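Local coordinates for protein shikimate dehydrogenase (NADP(+)) (Peptoclostridium difficile, PDB 5DZS) that probably catalyses the reversible NADPH-linked reduction of 3-dehydroshikimate to shikimate, a step on the way to chorismate and the aromatic amino acids, at residues 15-24 with 236-247. Numbering follows the deposited sequence.
Sequences VSPQIHKRVF and LVGQAIKSQEIW
In H20, CG lies anti to the carbonyl carbon (chi1 -73°), which carries the imidazole over to A240 and Q244 of helix 236-247, while Q244, bent at chi2 (-66°), curls its amide round to meet it. Q244 NE2 donates to H20 ND1 at 3.1 Å, nearly straight and close to both the ring and amide planes, so ND1 serves as acceptor in this conformer of Q244. The A240 methyl lies over one face of that ring in a CH-pi contact, 3.7 Å from CB to the H20 centroid, and Y33 stacks on the imidazole from outside the two helices. H20 is thus a knob in the hole formed by A240, S243, Q244 and W247; the indole, its NE1 bonded to the carbonyl of I88, meets it obliquely. In this two-domain fold the pairing sets the first helix of the substrate-binding domain against the late helix 233-248, which follows the last strand of the parallel nucleotide-binding sheet; the axes of segments 16-24 and 236-247 cross at -54°. I19, one residue before H20, presses CG2 on A240 CB at a tight 3.4 Å, and its CD1 rests on L236 and V237. At the N-terminal end of the contact V15 CG2 touches L236 CD1 at 3.9 Å, and L236 also packs on Y211; V15, S16, Y211 and Q239, the last bonded to D101, are predicted shikimate-binding residues. A water donates to L236 O and reaches S16 OG only weakly.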
loop_
_atom_site.group_PDB
_atom_site.type_symbol
_atom_site.label_atom_id
_atom_site.label_comp_id
_atom_site.label_asym_id
_atom_site.label_seq_id
_atom_site.Cartn_x
_atom_site.Cartn_y
_atom_site.Cartn_z
ATOM N N VAL B 15 3.292 8.687 -22.833
ATOM C CA VAL B 15 1.971 9.238 -22.501
ATOM C C VAL B 15 1.807 9.288 -20.971
ATOM O O VAL B 15 0.786 9.751 -20.484
ATOM C CB VAL B 15 0.795 8.455 -23.121
ATOM C CG1 VAL B 15 0.905 8.479 -24.637
ATOM C CG2 VAL B 15 0.715 7.033 -22.601
ATOM N N SER B 16 2.789 8.812 -20.207
ATOM C CA SER B 16 2.644 8.821 -18.739
ATOM C C SER B 16 2.423 10.202 -18.125
ATOM O O SER B 16 1.603 10.337 -17.221
ATOM C CB SER B 16 3.809 8.095 -18.046
ATOM O OG SER B 16 3.697 6.707 -18.320
ATOM N N PRO B 17 3.146 11.235 -18.573
ATOM C CA PRO B 17 2.864 12.515 -17.948
ATOM C C PRO B 17 1.405 12.967 -18.137
ATOM O O PRO B 17 0.816 13.480 -17.204
ATOM C CB PRO B 17 3.869 13.471 -18.613
ATOM C CG PRO B 17 5.013 12.576 -19.001
ATOM C CD PRO B 17 4.339 11.304 -19.450
ATOM N N GLN B 18 0.814 12.712 -19.300
ATOM C CA GLN B 18 -0.580 13.086 -19.546
ATOM C C GLN B 18 -1.528 12.270 -18.660
ATOM O O GLN B 18 -2.488 12.812 -18.110
ATOM C CB GLN B 18 -0.942 12.888 -21.020
ATOM C CG GLN B 18 -2.357 13.340 -21.350
ATOM C CD GLN B 18 -2.752 13.132 -22.804
ATOM O OE1 GLN B 18 -2.083 12.417 -23.555
ATOM N NE2 GLN B 18 -3.859 13.755 -23.205
ATOM N N ILE B 19 -1.283 10.960 -18.529
ATOM C CA ILE B 19 -2.115 10.135 -17.680
ATOM C C ILE B 19 -2.072 10.643 -16.248
ATOM O O ILE B 19 -3.110 10.825 -15.606
ATOM C CB ILE B 19 -1.686 8.637 -17.718
ATOM C CG1 ILE B 19 -1.932 8.047 -19.119
ATOM C CG2 ILE B 19 -2.407 7.854 -16.624
ATOM C CD1 ILE B 19 -1.391 6.634 -19.305
ATOM N N HIS B 20 -0.866 10.830 -15.696
ATOM C CA HIS B 20 -0.744 11.311 -14.326
ATOM C C HIS B 20 -1.387 12.681 -14.113
ATOM O O HIS B 20 -1.995 12.908 -13.075
ATOM C CB HIS B 20 0.718 11.281 -13.849
ATOM C CG HIS B 20 1.229 9.897 -13.584
ATOM N ND1 HIS B 20 1.088 9.277 -12.370
ATOM C CD2 HIS B 20 1.882 9.022 -14.377
ATOM C CE1 HIS B 20 1.636 8.081 -12.416
ATOM N NE2 HIS B 20 2.136 7.900 -13.624
ATOM N N LYS B 21 -1.251 13.575 -15.091
ATOM C CA LYS B 21 -1.920 14.891 -15.037
ATOM C C LYS B 21 -3.419 14.698 -14.853
ATOM O O LYS B 21 -4.023 15.317 -13.989
ATOM C CB LYS B 21 -1.660 15.699 -16.303
ATOM C CG LYS B 21 -2.404 17.036 -16.330
ATOM C CD LYS B 21 -2.103 17.816 -17.605
ATOM C CE LYS B 21 -2.730 19.201 -17.612
ATOM N NZ LYS B 21 -2.276 20.072 -16.501
ATOM N N ARG B 22 -4.015 13.833 -15.671
ATOM C CA ARG B 22 -5.443 13.553 -15.573
ATOM C C ARG B 22 -5.845 12.982 -14.219
ATOM O O ARG B 22 -6.893 13.334 -13.677
ATOM C CB ARG B 22 -5.872 12.627 -16.711
ATOM C CG ARG B 22 -5.960 13.314 -18.058
ATOM C CD ARG B 22 -7.093 14.335 -18.044
ATOM N NE ARG B 22 -7.298 15.000 -19.324
ATOM C CZ ARG B 22 -8.097 14.550 -20.280
ATOM N NH1 ARG B 22 -8.224 15.245 -21.404
ATOM N NH2 ARG B 22 -8.774 13.415 -20.119
ATOM N N VAL B 23 -5.012 12.104 -13.654
ATOM C CA VAL B 23 -5.329 11.523 -12.356
ATOM C C VAL B 23 -5.301 12.588 -11.272
ATOM O O VAL B 23 -6.234 12.690 -10.452
ATOM C CB VAL B 23 -4.375 10.370 -11.987
ATOM C CG1 VAL B 23 -4.767 9.787 -10.636
ATOM C CG2 VAL B 23 -4.454 9.298 -13.028
ATOM N N PHE B 24 -4.276 13.451 -11.293
ATOM C CA PHE B 24 -4.210 14.542 -10.327
ATOM C C PHE B 24 -5.425 15.452 -10.474
ATOM O O PHE B 24 -6.014 15.907 -9.480
ATOM C CB PHE B 24 -2.954 15.436 -10.474
ATOM C CG PHE B 24 -1.650 14.739 -10.218
ATOM C CD1 PHE B 24 -1.487 13.878 -9.142
ATOM C CD2 PHE B 24 -0.524 15.046 -11.005
ATOM C CE1 PHE B 24 -0.265 13.271 -8.879
ATOM C CE2 PHE B 24 0.681 14.436 -10.758
ATOM C CZ PHE B 24 0.829 13.548 -9.703
ATOM N N LEU B 236 -1.252 0.856 -18.849
ATOM C CA LEU B 236 -0.558 2.096 -18.496
ATOM C C LEU B 236 -1.392 2.959 -17.535
ATOM O O LEU B 236 -0.877 3.585 -16.621
ATOM C CB LEU B 236 -0.206 2.913 -19.741
ATOM C CG LEU B 236 0.872 2.335 -20.655
ATOM C CD1 LEU B 236 1.056 3.220 -21.873
ATOM C CD2 LEU B 236 2.196 2.161 -19.916
ATOM N N VAL B 237 -2.689 3.043 -17.769
ATOM C CA VAL B 237 -3.539 3.838 -16.898
ATOM C C VAL B 237 -3.645 3.164 -15.525
ATOM O O VAL B 237 -3.550 3.820 -14.486
ATOM C CB VAL B 237 -4.931 4.069 -17.532
ATOM C CG1 VAL B 237 -5.800 4.868 -16.576
ATOM C CG2 VAL B 237 -4.809 4.805 -18.848
ATOM N N GLY B 238 -3.850 1.854 -15.503
ATOM C CA GLY B 238 -3.925 1.159 -14.211
ATOM C C GLY B 238 -2.667 1.297 -13.398
ATOM O O GLY B 238 -2.738 1.517 -12.178
ATOM N N GLN B 239 -1.518 1.152 -14.054
ATOM C CA GLN B 239 -0.239 1.313 -13.337
ATOM C C GLN B 239 -0.057 2.732 -12.807
ATOM O O GLN B 239 0.516 2.942 -11.712
ATOM C CB GLN B 239 0.886 0.956 -14.246
ATOM C CG GLN B 239 0.895 -0.489 -14.561
ATOM C CD GLN B 239 2.085 -0.830 -15.415
ATOM O OE1 GLN B 239 2.252 -0.326 -16.551
ATOM N NE2 GLN B 239 2.937 -1.680 -14.880
ATOM N N ALA B 240 -0.520 3.742 -13.533
ATOM C CA ALA B 240 -0.399 5.114 -13.058
ATOM C C ALA B 240 -1.215 5.286 -11.769
ATOM O O ALA B 240 -0.772 5.902 -10.787
ATOM C CB ALA B 240 -0.833 6.126 -14.103
ATOM N N ILE B 241 -2.432 4.728 -11.769
ATOM C CA ILE B 241 -3.318 4.830 -10.606
ATOM C C ILE B 241 -2.741 4.062 -9.410
ATOM O O ILE B 241 -2.733 4.589 -8.280
ATOM C CB ILE B 241 -4.747 4.385 -10.986
ATOM C CG1 ILE B 241 -5.352 5.416 -11.948
ATOM C CG2 ILE B 241 -5.633 4.217 -9.752
ATOM C CD1 ILE B 241 -6.630 4.956 -12.628
ATOM N N LYS B 242 -2.226 2.865 -9.638
ATOM C CA LYS B 242 -1.604 2.117 -8.557
ATOM C C LYS B 242 -0.399 2.876 -7.994
ATOM O O LYS B 242 -0.183 2.911 -6.783
ATOM C CB LYS B 242 -1.206 0.716 -9.039
ATOM C CG LYS B 242 -0.613 -0.173 -7.965
ATOM C CD LYS B 242 -1.583 -0.480 -6.835
ATOM C CE LYS B 242 -2.825 -1.255 -7.265
ATOM N NZ LYS B 242 -3.814 -1.538 -6.167
ATOM N N SER B 243 0.403 3.476 -8.880
ATOM C CA SER B 243 1.529 4.269 -8.409
ATOM C C SER B 243 1.033 5.412 -7.507
ATOM O O SER B 243 1.630 5.688 -6.455
ATOM C CB SER B 243 2.334 4.877 -9.556
ATOM O OG SER B 243 3.001 3.893 -10.330
ATOM N N GLN B 244 -0.025 6.088 -7.950
ATOM C CA GLN B 244 -0.601 7.170 -7.176
ATOM C C GLN B 244 -1.106 6.701 -5.803
ATOM O O GLN B 244 -0.959 7.410 -4.797
ATOM C CB GLN B 244 -1.692 7.844 -7.985
ATOM C CG GLN B 244 -1.143 8.652 -9.144
ATOM C CD GLN B 244 -0.331 9.843 -8.680
ATOM O OE1 GLN B 244 -0.423 10.262 -7.537
ATOM N NE2 GLN B 244 0.478 10.399 -9.581
ATOM N N GLU B 245 -1.672 5.497 -5.758
ATOM C CA GLU B 245 -2.160 4.943 -4.498
ATOM C C GLU B 245 -0.971 4.763 -3.536
ATOM O O GLU B 245 -1.044 5.067 -2.362
ATOM C CB GLU B 245 -2.857 3.592 -4.697
ATOM C CG GLU B 245 -4.218 3.700 -5.371
ATOM C CD GLU B 245 -4.925 2.369 -5.454
ATOM O OE1 GLU B 245 -6.175 2.358 -5.360
ATOM O OE2 GLU B 245 -4.276 1.325 -5.571
ATOM N N ILE B 246 0.126 4.247 -4.066
ATOM C CA ILE B 246 1.334 4.043 -3.272
ATOM C C ILE B 246 1.930 5.365 -2.773
ATOM O O ILE B 246 2.253 5.516 -1.590
ATOM C CB ILE B 246 2.391 3.285 -4.098
ATOM C CG1 ILE B 246 1.924 1.834 -4.306
ATOM C CG2 ILE B 246 3.749 3.321 -3.382
ATOM C CD1 ILE B 246 2.695 1.091 -5.360
ATOM N N TRP B 247 2.019 6.334 -3.675
ATOM C CA TRP B 247 2.620 7.627 -3.356
ATOM C C TRP B 247 1.831 8.384 -2.311
ATOM O O TRP B 247 2.441 9.040 -1.433
ATOM C CB TRP B 247 2.811 8.467 -4.613
ATOM C CG TRP B 247 3.864 7.940 -5.571
ATOM C CD1 TRP B 247 4.993 7.251 -5.238
ATOM C CD2 TRP B 247 3.891 8.087 -6.989
ATOM N NE1 TRP B 247 5.694 6.928 -6.353
ATOM C CE2 TRP B 247 5.058 7.455 -7.455
ATOM C CE3 TRP B 247 3.040 8.689 -7.919
ATOM C CZ2 TRP B 247 5.393 7.409 -8.799
ATOM C CZ3 TRP B 247 3.390 8.651 -9.254
ATOM C CH2 TRP B 247 4.526 8.005 -9.690
HETATM O O HOH W 1 1.663 4.541 -16.726
#